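Thiol-disulfide oxidoreductase (Bacteroides thetaiotaomicron, PDB 3FW2) is the C-terminal thioredoxin-like domain of a putative thiol-disulfide oxidoreductase of the TlpA-like family, whose redox activity is only inferred. Local coordinates at residues 112-115 and 116-119; 132-135 and 136-140; 141-144 and 145-149. All blocks are in the same frame, centred on the assembly; numbering follows the deposited sequence. Where two conformers were deposited one is given.

Interaction 1 of 3, residues 112-115 and 116-119; sequences YSIY and KIPA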
ATOM      1  N   TYR A 112      -8.378  -9.626   3.218  1.00 12.72           N
ATOM      2  CA  TYR A 112      -9.157  -9.105   2.098  1.00 11.87           C
ATOM      3  C   TYR A 112      -8.311  -9.002   0.806  1.00 12.98           C
ATOM      4  O   TYR A 112      -8.798  -8.428  -0.141  1.00 13.50           O
ATOM      5  CB  TYR A 112      -9.793  -7.747   2.452  1.00 12.62           C
ATOM      6  CG  TYR A 112     -11.022  -8.016   3.261  1.00 12.12           C
ATOM      7  CD1 TYR A 112     -10.898  -8.411   4.589  1.00 10.67           C
ATOM      8  CD2 TYR A 112     -12.297  -8.011   2.671  1.00 10.88           C
ATOM      9  CE1 TYR A 112     -12.035  -8.704   5.347  1.00 10.81           C
ATOM     10  CE2 TYR A 112     -13.442  -8.296   3.420  1.00 13.76           C
ATOM     11  CZ  TYR A 112     -13.300  -8.649   4.770  1.00 13.81           C
ATOM     12  OH  TYR A 112     -14.457  -8.995   5.465  1.00 12.54           O
ATOM     13  N   SER A 113      -7.071  -9.510   0.820  1.00 13.49           N
ATOM     14  CA  SER A 113      -6.196  -9.568  -0.385  1.00 14.84           C
ATOM     15  C   SER A 113      -6.128  -8.210  -1.070  1.00 14.80           C
ATOM     16  O   SER A 113      -6.292  -8.094  -2.297  1.00 17.23           O
ATOM     17  CB  SER A 113      -6.705 -10.624  -1.364  1.00 15.83           C
ATOM     18  OG  SER A 113      -6.660 -11.866  -0.675  1.00 19.92           O
ATOM     19  N   ILE A 114      -5.921  -7.162  -0.277  1.00 14.59           N
ATOM     20  CA  ILE A 114      -5.889  -5.778  -0.803  1.00 14.44           C
ATOM     21  C   ILE A 114      -4.582  -5.630  -1.582  1.00 15.61           C
ATOM     22  O   ILE A 114      -3.452  -5.768  -1.023  1.00 16.28           O
ATOM     23  CB  ILE A 114      -6.005  -4.769   0.341  1.00 16.09           C
ATOM     24  CG1 ILE A 114      -7.314  -4.980   1.077  1.00 14.13           C
ATOM     25  CG2 ILE A 114      -5.935  -3.312  -0.153  1.00 15.10           C
ATOM     26  CD1 ILE A 114      -8.594  -4.822   0.258  1.00 14.18           C
ATOM     27  N   TYR A 115      -4.705  -5.445  -2.901  1.00 13.07           N
ATOM     28  CA  TYR A 115      -3.523  -5.369  -3.708  1.00 11.81           C
ATOM     29  C   TYR A 115      -3.124  -3.959  -4.070  1.00 11.34           C
ATOM     30  O   TYR A 115      -2.005  -3.725  -4.517  1.00 10.14           O
ATOM     31  CB  TYR A 115      -3.684  -6.228  -4.964  1.00 12.45           C
ATOM     32  CG  TYR A 115      -4.834  -5.876  -5.841  1.00 13.99           C
ATOM     33  CD1 TYR A 115      -4.746  -4.819  -6.763  1.00 14.00           C
ATOM     34  CD2 TYR A 115      -6.026  -6.631  -5.802  1.00 17.23           C
ATOM     35  CE1 TYR A 115      -5.848  -4.514  -7.638  1.00 15.86           C
ATOM     36  CE2 TYR A 115      -7.112  -6.291  -6.639  1.00 17.94           C
ATOM     37  CZ  TYR A 115      -7.001  -5.277  -7.551  1.00 17.24           C
ATOM     38  OH  TYR A 115      -8.050  -4.969  -8.395  1.00 24.30           O
ATOM     39  N   LYS A 116      -4.059  -3.040  -3.881  1.00 10.12           N
ATOM     40  CA  LYS A 116      -3.827  -1.626  -4.057  1.00  9.73           C
ATOM     41  C   LYS A 116      -4.853  -0.849  -3.265  1.00  9.67           C
ATOM     42  O   LYS A 116      -5.942  -1.372  -2.940  1.00  9.78           O
ATOM     43  CB  LYS A 116      -3.814  -1.241  -5.556  1.00 11.55           C
ATOM     44  CG  LYS A 116      -5.146  -1.145  -6.234  1.00 19.86           C
ATOM     45  CD  LYS A 116      -5.079  -0.576  -7.767  1.00 25.49           C
ATOM     46  CE  LYS A 116      -4.183   0.642  -7.909  1.00 29.75           C
ATOM     47  NZ  LYS A 116      -4.581   1.749  -8.949  1.00 33.16           N
ATOM     48  N   ILE A 117      -4.546   0.426  -2.967  1.00  9.08           N
ATOM     49  CA  ILE A 117      -5.567   1.328  -2.414  1.00  9.81           C
ATOM     50  C   ILE A 117      -5.666   2.553  -3.282  1.00  8.40           C
ATOM     51  O   ILE A 117      -4.694   2.945  -3.918  1.00  8.65           O
ATOM     52  CB  ILE A 117      -5.325   1.705  -0.936  1.00  9.85           C
ATOM     53  CG1 ILE A 117      -3.838   2.073  -0.737  1.00  9.06           C
ATOM     54  CG2 ILE A 117      -5.783   0.550  -0.025  1.00 10.25           C
ATOM     55  CD1 ILE A 117      -3.494   2.778   0.638  1.00 12.11           C
ATOM     56  N   PRO A 118      -6.872   3.143  -3.369  1.00  8.73           N
ATOM     57  CA  PRO A 118      -8.102   2.723  -2.729  1.00  7.97           C
ATOM     58  C   PRO A 118      -8.636   1.411  -3.217  1.00  8.90           C
ATOM     59  O   PRO A 118      -8.365   0.974  -4.374  1.00  9.30           O
ATOM     60  CB  PRO A 118      -9.094   3.830  -3.101  1.00  9.34           C
ATOM     61  CG  PRO A 118      -8.522   4.407  -4.329  1.00 10.11           C
ATOM     62  CD  PRO A 118      -7.061   4.379  -4.137  1.00  9.27           C
ATOM     63  N   ALA A 119      -9.455   0.772  -2.380  1.00  9.86           N
ATOM     64  CA  ALA A 119     -10.182  -0.434  -2.774  1.00  9.79           C
ATOM     65  C   ALA A 119     -11.508  -0.385  -2.058  1.00 10.53           C
ATOM     66  O   ALA A 119     -11.649   0.338  -1.080  1.00 10.55           O
ATOM     67  CB  ALA A 119      -9.392  -1.736  -2.314  1.00  9.67           C
TER
HETATM   68  O   HOH W   1      -7.225  -3.993  -3.999  1.00 15.68           O
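Ile114 and Ile117 meet through their CG2 methyls, 3.9 Å apart, with the two side chains crossing at about a right angle. Ile114 turns CG2 anti to its own N, where it also lies 3.4 Å from Lys116 O, while CG1 swings beside that N and carries CD1 the other way, to 4.1 Å from Ala119 CB. Alanine is small enough to let the first residue of strand 119-123 approach it. Phe40 of strand 35-41 receives both isoleucines.

On the outer side the aliphatic part of Lys116 runs obliquely past the Tyr115 ring, Lys116 CG coming 3.7 Å from Tyr115 CE1. A water sits 3.3 Å above one ring face, over its centre; it accepts from Tyr115 N and donates to Lys116 O at 3.1 Å.

Pro118, after a cis peptide bond, matches the cis-proline that thioredoxin folds place before this strand, beside the position of the family's redox motif; it touches Ser49 and Gln50 of helix 48-64. Trp44 of the second subunit packs on Lys116 and Ile117. The bend is thus held by largely apolar contacts within and by a bridging water where no direct hydrogen bond joins the two halves.

Interaction 2 of 3, residues 132-135 and 136-140; sequences KNLR and GEELK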
ATOM      1  N   LYS A 132     -16.605  -6.177  -5.661  1.00 14.28           N
ATOM      2  CA  LYS A 132     -15.389  -5.520  -5.233  1.00 15.59           C
ATOM      3  C   LYS A 132     -15.033  -4.401  -6.193  1.00 14.83           C
ATOM      4  O   LYS A 132     -15.225  -4.527  -7.437  1.00 15.16           O
ATOM      5  CB  LYS A 132     -14.231  -6.511  -5.195  1.00 17.69           C
ATOM      6  CG  LYS A 132     -14.391  -7.630  -4.198  1.00 21.14           C
ATOM      7  CD  LYS A 132     -13.501  -8.841  -4.473  1.00 25.95           C
ATOM      8  CE  LYS A 132     -12.060  -8.531  -4.233  1.00 28.09           C
ATOM      9  NZ  LYS A 132     -11.294  -9.742  -3.633  1.00 31.39           N
ATOM     10  N   ASN A 133     -14.418  -3.372  -5.642  1.00 13.38           N
ATOM     11  CA  ASN A 133     -13.788  -2.299  -6.402  1.00 13.32           C
ATOM     12  C   ASN A 133     -14.782  -1.634  -7.370  1.00 14.69           C
ATOM     13  O   ASN A 133     -14.487  -1.381  -8.517  1.00 15.90           O
ATOM     14  CB  ASN A 133     -12.511  -2.777  -7.074  1.00 14.92           C
ATOM     15  CG  ASN A 133     -11.476  -3.216  -6.048  1.00 14.69           C
ATOM     16  OD1 ASN A 133     -11.329  -2.525  -5.018  1.00 13.47           O
ATOM     17  ND2 ASN A 133     -10.886  -4.425  -6.228  1.00 15.75           N
ATOM     18  N   LEU A 134     -15.977  -1.377  -6.869  1.00 16.13           N
ATOM     19  CA  LEU A 134     -17.019  -0.715  -7.659  1.00 17.63           C
ATOM     20  C   LEU A 134     -16.802   0.762  -7.632  1.00 16.25           C
ATOM     21  O   LEU A 134     -16.376   1.328  -6.653  1.00 18.09           O
ATOM     22  CB  LEU A 134     -18.421  -1.024  -7.143  1.00 20.14           C
ATOM     23  CG  LEU A 134     -18.894  -2.440  -7.233  1.00 21.35           C
ATOM     24  CD1 LEU A 134     -20.316  -2.402  -6.677  1.00 28.95           C
ATOM     25  CD2 LEU A 134     -18.822  -2.984  -8.641  1.00 24.91           C
ATOM     26  N   ARG A 135     -17.068   1.408  -8.763  1.00 14.49           N
ATOM     27  CA  ARG A 135     -16.858   2.823  -8.915  0.60 13.57           C
ATOM     28  C   ARG A 135     -17.947   3.434  -9.783  1.00 12.12           C
ATOM     29  O   ARG A 135     -18.617   2.736 -10.506  1.00 10.57           O
ATOM     30  CB  ARG A 135     -15.514   3.070  -9.590  0.60 15.01           C
ATOM     31  CG  ARG A 135     -14.290   2.403  -8.906  0.60 17.85           C
ATOM     32  CD  ARG A 135     -12.978   2.707  -9.624  0.60 23.86           C
ATOM     33  NE  ARG A 135     -13.194   3.364 -10.916  0.60 29.93           N
ATOM     34  CZ  ARG A 135     -13.355   2.751 -12.090  0.60 32.63           C
ATOM     35  NH1 ARG A 135     -13.332   1.415 -12.209  0.60 36.54           N
ATOM     36  NH2 ARG A 135     -13.555   3.494 -13.167  0.60 33.47           N
ATOM     37  N   GLY A 136     -18.052   4.744  -9.697  1.00 11.39           N
ATOM     38  CA  GLY A 136     -18.834   5.556 -10.619  1.00 12.40           C
ATOM     39  C   GLY A 136     -20.272   5.121 -10.665  1.00 11.31           C
ATOM     40  O   GLY A 136     -20.862   4.773  -9.625  1.00 12.04           O
ATOM     41  N   GLU A 137     -20.828   5.107 -11.875  1.00 11.43           N
ATOM     42  CA  GLU A 137     -22.245   4.737 -12.058  1.00 11.01           C
ATOM     43  C   GLU A 137     -22.551   3.333 -11.617  1.00 11.68           C
ATOM     44  O   GLU A 137     -23.635   3.092 -11.134  1.00 11.32           O
ATOM     45  CB  GLU A 137     -22.734   4.943 -13.492  1.00 11.69           C
ATOM     46  CG  GLU A 137     -22.632   6.372 -14.010  1.00 13.78           C
ATOM     47  CD  GLU A 137     -23.415   7.371 -13.164  1.00 18.17           C
ATOM     48  OE1 GLU A 137     -24.639   7.176 -12.998  1.00 21.83           O
ATOM     49  OE2 GLU A 137     -22.805   8.326 -12.632  1.00 20.16           O
ATOM     50  N   GLU A 138     -21.629   2.400 -11.814  1.00 10.68           N
ATOM     51  CA  GLU A 138     -21.855   1.039 -11.427  1.00 12.65           C
ATOM     52  C   GLU A 138     -22.061   0.937  -9.887  1.00 13.50           C
ATOM     53  O   GLU A 138     -22.953   0.223  -9.399  1.00 12.91           O
ATOM     54  CB  GLU A 138     -20.724   0.126 -11.852  1.00 12.63           C
ATOM     55  CG  GLU A 138     -21.065  -1.324 -11.505  1.00 16.92           C
ATOM     56  CD  GLU A 138     -20.125  -2.346 -11.999  1.00 22.22           C
ATOM     57  OE1 GLU A 138     -18.892  -2.106 -12.116  1.00 20.30           O
ATOM     58  OE2 GLU A 138     -20.670  -3.451 -12.242  1.00 27.07           O
ATOM     59  N   LEU A 139     -21.232   1.647  -9.148  1.00 13.07           N
ATOM     60  CA  LEU A 139     -21.404   1.671  -7.662  1.00 13.68           C
ATOM     61  C   LEU A 139     -22.740   2.288  -7.298  1.00 13.64           C
ATOM     62  O   LEU A 139     -23.497   1.741  -6.456  1.00 13.79           O
ATOM     63  CB  LEU A 139     -20.257   2.429  -7.027  1.00 14.18           C
ATOM     64  CG  LEU A 139     -20.360   2.709  -5.510  1.00 15.87           C
ATOM     65  CD1 LEU A 139     -20.457   1.392  -4.778  1.00 17.73           C
ATOM     66  CD2 LEU A 139     -19.142   3.561  -5.111  1.00 18.18           C
ATOM     67  N   LYS A 140     -23.026   3.439  -7.885  1.00 12.48           N
ATOM     68  CA  LYS A 140     -24.303   4.079  -7.645  1.00 14.30           C
ATOM     69  C   LYS A 140     -25.501   3.152  -7.846  1.00 14.57           C
ATOM     70  O   LYS A 140     -26.391   3.026  -6.965  1.00 14.87           O
ATOM     71  CB  LYS A 140     -24.436   5.362  -8.443  1.00 14.57           C
ATOM     72  CG  LYS A 140     -23.455   6.502  -8.094  1.00 18.18           C
ATOM     73  CD  LYS A 140     -23.931   7.758  -8.826  1.00 24.03           C
ATOM     74  CE  LYS A 140     -22.876   8.533  -9.576  1.00 28.01           C
ATOM     75  NZ  LYS A 140     -23.591   9.523 -10.462  1.00 24.96           N
TER
HETATM   76  O   HOH W   2     -17.143  -0.192 -11.180  1.00 13.56           O
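Gly136 follows Arg135 where the chain passes from the loop towards helix 136-149. Its positive phi (57°) is a backbone setting that glycine adopts readily, which suits it to this place. Its N donates to Glu56 OE1 on helix 48-64, which ties the turn to the neighbouring helix.

Glu137 points away from the loop. Its carboxylate instead reaches along the helix to Lys140, whose NZ donates to Glu137 OE2 at 2.6 Å from the syn side in a salt bridge between oppositely charged residues three apart.

Glu138 turns back toward the loop. With CG anti to its N (chi1 -176°) and an extended chain, it crosses Leu134 at about a right angle, Glu138 OE1 lying 3.6 Å from Leu134 CD2. The same OE1 takes a hydrogen bond of 2.8 Å from a water that in turn accepts from Arg135 N at 2.9 Å, so the acid reaches the loop backbone through one solvent molecule.

Leu139 is buried. Its N donates to Arg135 O at 3.1 Å, the donor standing well above the carbonyl plane, and its CB lies 3.9 Å from Leu134 CB. Ile60 of helix 48-64 also touches this leucine.

At Lys140 the backbone N donates to Gly136 O at 3.1 Å, adding a second i to i+4 bond to the first turn. Chemically the contact divides in two: the leucines bury apolar surface, while the exposed Glu138 holds the backbone N of Arg135 through water and Glu137 and Lys140 pair their charges in an exposed place.

Interaction 3 of 3, residues 141-144 and 145-149; sequences KKIE and NIVEE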
ATOM      1  N   LYS A 141     -25.474   2.428  -8.946  1.00 13.48           N
ATOM      2  CA  LYS A 141     -26.553   1.541  -9.302  0.60 13.95           C
ATOM      3  C   LYS A 141     -26.664   0.349  -8.358  1.00 13.22           C
ATOM      4  O   LYS A 141     -27.763  -0.045  -7.974  1.00 14.15           O
ATOM      5  CB  LYS A 141     -26.347   1.027 -10.733  0.60 14.08           C
ATOM      6  CG  LYS A 141     -27.438   0.072 -11.190  0.60 15.68           C
ATOM      7  CD  LYS A 141     -28.844   0.680 -11.066  0.60 20.05           C
ATOM      8  CE  LYS A 141     -29.337   1.343 -12.341  0.60 22.32           C
ATOM      9  NZ  LYS A 141     -30.816   1.274 -12.381  0.60 21.39           N
ATOM     10  N   LYS A 142     -25.537  -0.204  -7.946  1.00 13.15           N
ATOM     11  CA  LYS A 142     -25.582  -1.356  -7.054  0.60 14.10           C
ATOM     12  C   LYS A 142     -26.186  -0.973  -5.699  1.00 13.61           C
ATOM     13  O   LYS A 142     -27.039  -1.729  -5.166  1.00 15.50           O
ATOM     14  CB  LYS A 142     -24.225  -1.953  -6.846  0.60 13.92           C
ATOM     15  CG  LYS A 142     -24.287  -3.293  -6.109  0.60 17.00           C
ATOM     16  CD  LYS A 142     -24.843  -4.428  -7.003  0.60 20.64           C
ATOM     17  CE  LYS A 142     -24.460  -5.798  -6.431  0.60 20.98           C
ATOM     18  NZ  LYS A 142     -25.114  -6.942  -7.139  0.60 24.86           N
ATOM     19  N   ILE A 143     -25.807   0.197  -5.178  1.00 14.11           N
ATOM     20  CA  ILE A 143     -26.365   0.690  -3.911  1.00 14.56           C
ATOM     21  C   ILE A 143     -27.844   1.005  -4.079  1.00 15.53           C
ATOM     22  O   ILE A 143     -28.693   0.568  -3.266  1.00 15.48           O
ATOM     23  CB  ILE A 143     -25.638   1.911  -3.333  1.00 14.98           C
ATOM     24  CG1 ILE A 143     -24.137   1.632  -3.137  1.00 16.90           C
ATOM     25  CG2 ILE A 143     -26.320   2.396  -2.018  1.00 15.64           C
ATOM     26  CD1 ILE A 143     -23.775   0.387  -2.387  1.00 17.10           C
ATOM     27  N   GLU A 144     -28.189   1.704  -5.141  1.00 16.45           N
ATOM     28  CA  GLU A 144     -29.615   1.899  -5.434  1.00 17.20           C
ATOM     29  C   GLU A 144     -30.390   0.586  -5.449  1.00 17.67           C
ATOM     30  O   GLU A 144     -31.507   0.525  -4.881  1.00 18.63           O
ATOM     31  CB  GLU A 144     -29.830   2.617  -6.758  1.00 18.81           C
ATOM     32  CG  GLU A 144     -29.422   4.030  -6.729  1.00 22.56           C
ATOM     33  CD  GLU A 144     -29.424   4.696  -8.116  1.00 30.86           C
ATOM     34  OE1 GLU A 144     -29.812   4.027  -9.119  1.00 32.57           O
ATOM     35  OE2 GLU A 144     -28.995   5.883  -8.203  1.00 36.44           O
ATOM     36  N   ASN A 145     -29.858  -0.450  -6.098  1.00 18.12           N
ATOM     37  CA  ASN A 145     -30.527  -1.764  -6.132  1.00 19.17           C
ATOM     38  C   ASN A 145     -30.729  -2.420  -4.766  1.00 19.06           C
ATOM     39  O   ASN A 145     -31.809  -2.974  -4.465  1.00 17.33           O
ATOM     40  CB  ASN A 145     -29.823  -2.754  -7.042  1.00 20.64           C
ATOM     41  CG  ASN A 145     -29.941  -2.384  -8.520  1.00 24.53           C
ATOM     42  OD1 ASN A 145     -30.755  -1.535  -8.915  1.00 30.66           O
ATOM     43  ND2 ASN A 145     -29.135  -3.049  -9.353  1.00 29.67           N
ATOM     44  N   ILE A 146     -29.705  -2.337  -3.928  1.00 18.01           N
ATOM     45  CA  ILE A 146     -29.775  -2.841  -2.563  1.00 18.25           C
ATOM     46  C   ILE A 146     -30.867  -2.148  -1.791  1.00 17.89           C
ATOM     47  O   ILE A 146     -31.650  -2.811  -1.120  1.00 17.49           O
ATOM     48  CB  ILE A 146     -28.431  -2.667  -1.851  1.00 18.41           C
ATOM     49  CG1 ILE A 146     -27.437  -3.689  -2.394  1.00 18.57           C
ATOM     50  CG2 ILE A 146     -28.573  -2.870  -0.322  1.00 17.04           C
ATOM     51  CD1 ILE A 146     -25.990  -3.365  -2.002  1.00 22.55           C
ATOM     52  N   VAL A 147     -30.898  -0.818  -1.873  1.00 18.19           N
ATOM     53  CA  VAL A 147     -31.935  -0.014  -1.209  1.00 19.23           C
ATOM     54  C   VAL A 147     -33.338  -0.373  -1.726  1.00 20.43           C
ATOM     55  O   VAL A 147     -34.281  -0.517  -0.950  1.00 20.90           O
ATOM     56  CB  VAL A 147     -31.631   1.500  -1.365  1.00 19.53           C
ATOM     57  CG1 VAL A 147     -32.778   2.332  -0.849  1.00 18.81           C
ATOM     58  CG2 VAL A 147     -30.339   1.831  -0.583  1.00 18.15           C
ATOM     59  N   GLU A 148     -33.475  -0.566  -3.026  1.00 20.43           N
ATOM     60  CA  GLU A 148     -34.757  -0.958  -3.629  0.60 21.46           C
ATOM     61  C   GLU A 148     -35.185  -2.358  -3.193  1.00 21.24           C
ATOM     62  O   GLU A 148     -36.385  -2.623  -2.988  1.00 21.97           O
ATOM     63  CB  GLU A 148     -34.649  -0.902  -5.149  0.60 22.18           C
ATOM     64  CG  GLU A 148     -35.843  -1.485  -5.939  0.60 23.39           C
ATOM     65  CD  GLU A 148     -35.542  -1.501  -7.434  0.60 25.98           C
ATOM     66  OE1 GLU A 148     -36.121  -2.315  -8.187  0.60 28.64           O
ATOM     67  OE2 GLU A 148     -34.706  -0.691  -7.857  0.60 29.12           O
ATOM     68  N   GLU A 149     -34.226  -3.269  -3.023  1.00 20.80           N
ATOM     69  CA  GLU A 149     -34.533  -4.633  -2.578  1.00 21.25           C
ATOM     70  C   GLU A 149     -35.066  -4.681  -1.156  1.00 21.75           C
ATOM     71  O   GLU A 149     -35.726  -5.662  -0.769  1.00 21.21           O
ATOM     72  CB  GLU A 149     -33.316  -5.534  -2.650  1.00 21.81           C
ATOM     73  CG  GLU A 149     -32.905  -5.925  -4.056  1.00 25.54           C
ATOM     74  CD  GLU A 149     -31.485  -6.507  -4.123  1.00 32.05           C
ATOM     75  OE1 GLU A 149     -30.817  -6.643  -3.074  1.00 33.42           O
ATOM     76  OE2 GLU A 149     -31.052  -6.854  -5.247  1.00 38.97           O
TER
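Asn145 folds back over the preceding turn of the helix, against Lys141. Its CB lies 3.5 Å from Lys142 O and about as far from Lys141 O. CG, set beside the backbone N and anti to the carbonyl carbon (chi1 -69°), comes 3.2 Å from Lys141 O, so the amide rests against the carbonyl of the previous turn. At the tip, in the lysine conformer given, Asn145 OD1 approaches Lys141 CD at 3.6 Å and Asn145 ND2 is 4.0 Å from Lys141 CG. In that conformer the lysine chain, bent at its second and third torsions, passes obliquely across the amide, offering methylenes while its amine continues beyond. Asparagine suits this place because its single methylene keeps the amide carbon close against Lys141 O.

Four i to i+4 backbone bonds link the two segments. Asn145 N donates to Lys141 O at 2.8 Å, and Val147 N to Ile143 O at 3.0 Å in a nearly straight bond.

The other side of the helix is apolar. Ile143 CG2 meets Val147 CG2 at 4.3 Å, and Ile143 CD1 loosely approaches Ile146 CD1. Ile143 and Ile146 pack on Leu122 of strand 119-123, while Ile143 and Val147 reach Ile70 of strand 70-76 and Tyr64 of helix 48-64. Such a division marks an amphipathic terminal helix: branched aliphatic residues seat it against the central sheet, Lys141 and Glu148 are exposed, and Lys142, Glu144 and Asn145 lie at the border.

From the N terminus the three contacts follow in series, and none nests in or crosses another. Interaction 1 bends the loop between helix 107-111 and strand 119-123, leading the chain into the central sheet. The chain then passes through the antiparallel strands 119-123 and 129-132 to interaction 2, which joins a loop to helix 136-149; interaction 3 lies within that helix and closes no loop. Interactions 1 and 2 touch where Asn133 OD1 lies 3.3 Å from Ala119 CA. Interactions 2 and 3 meet through Leu134 CD1 and Lys142 CB, 3.9 Å apart. Together they connect the loop after helix 107-111, inner strand 119-123, outermost strand 129-132 and helix 136-149.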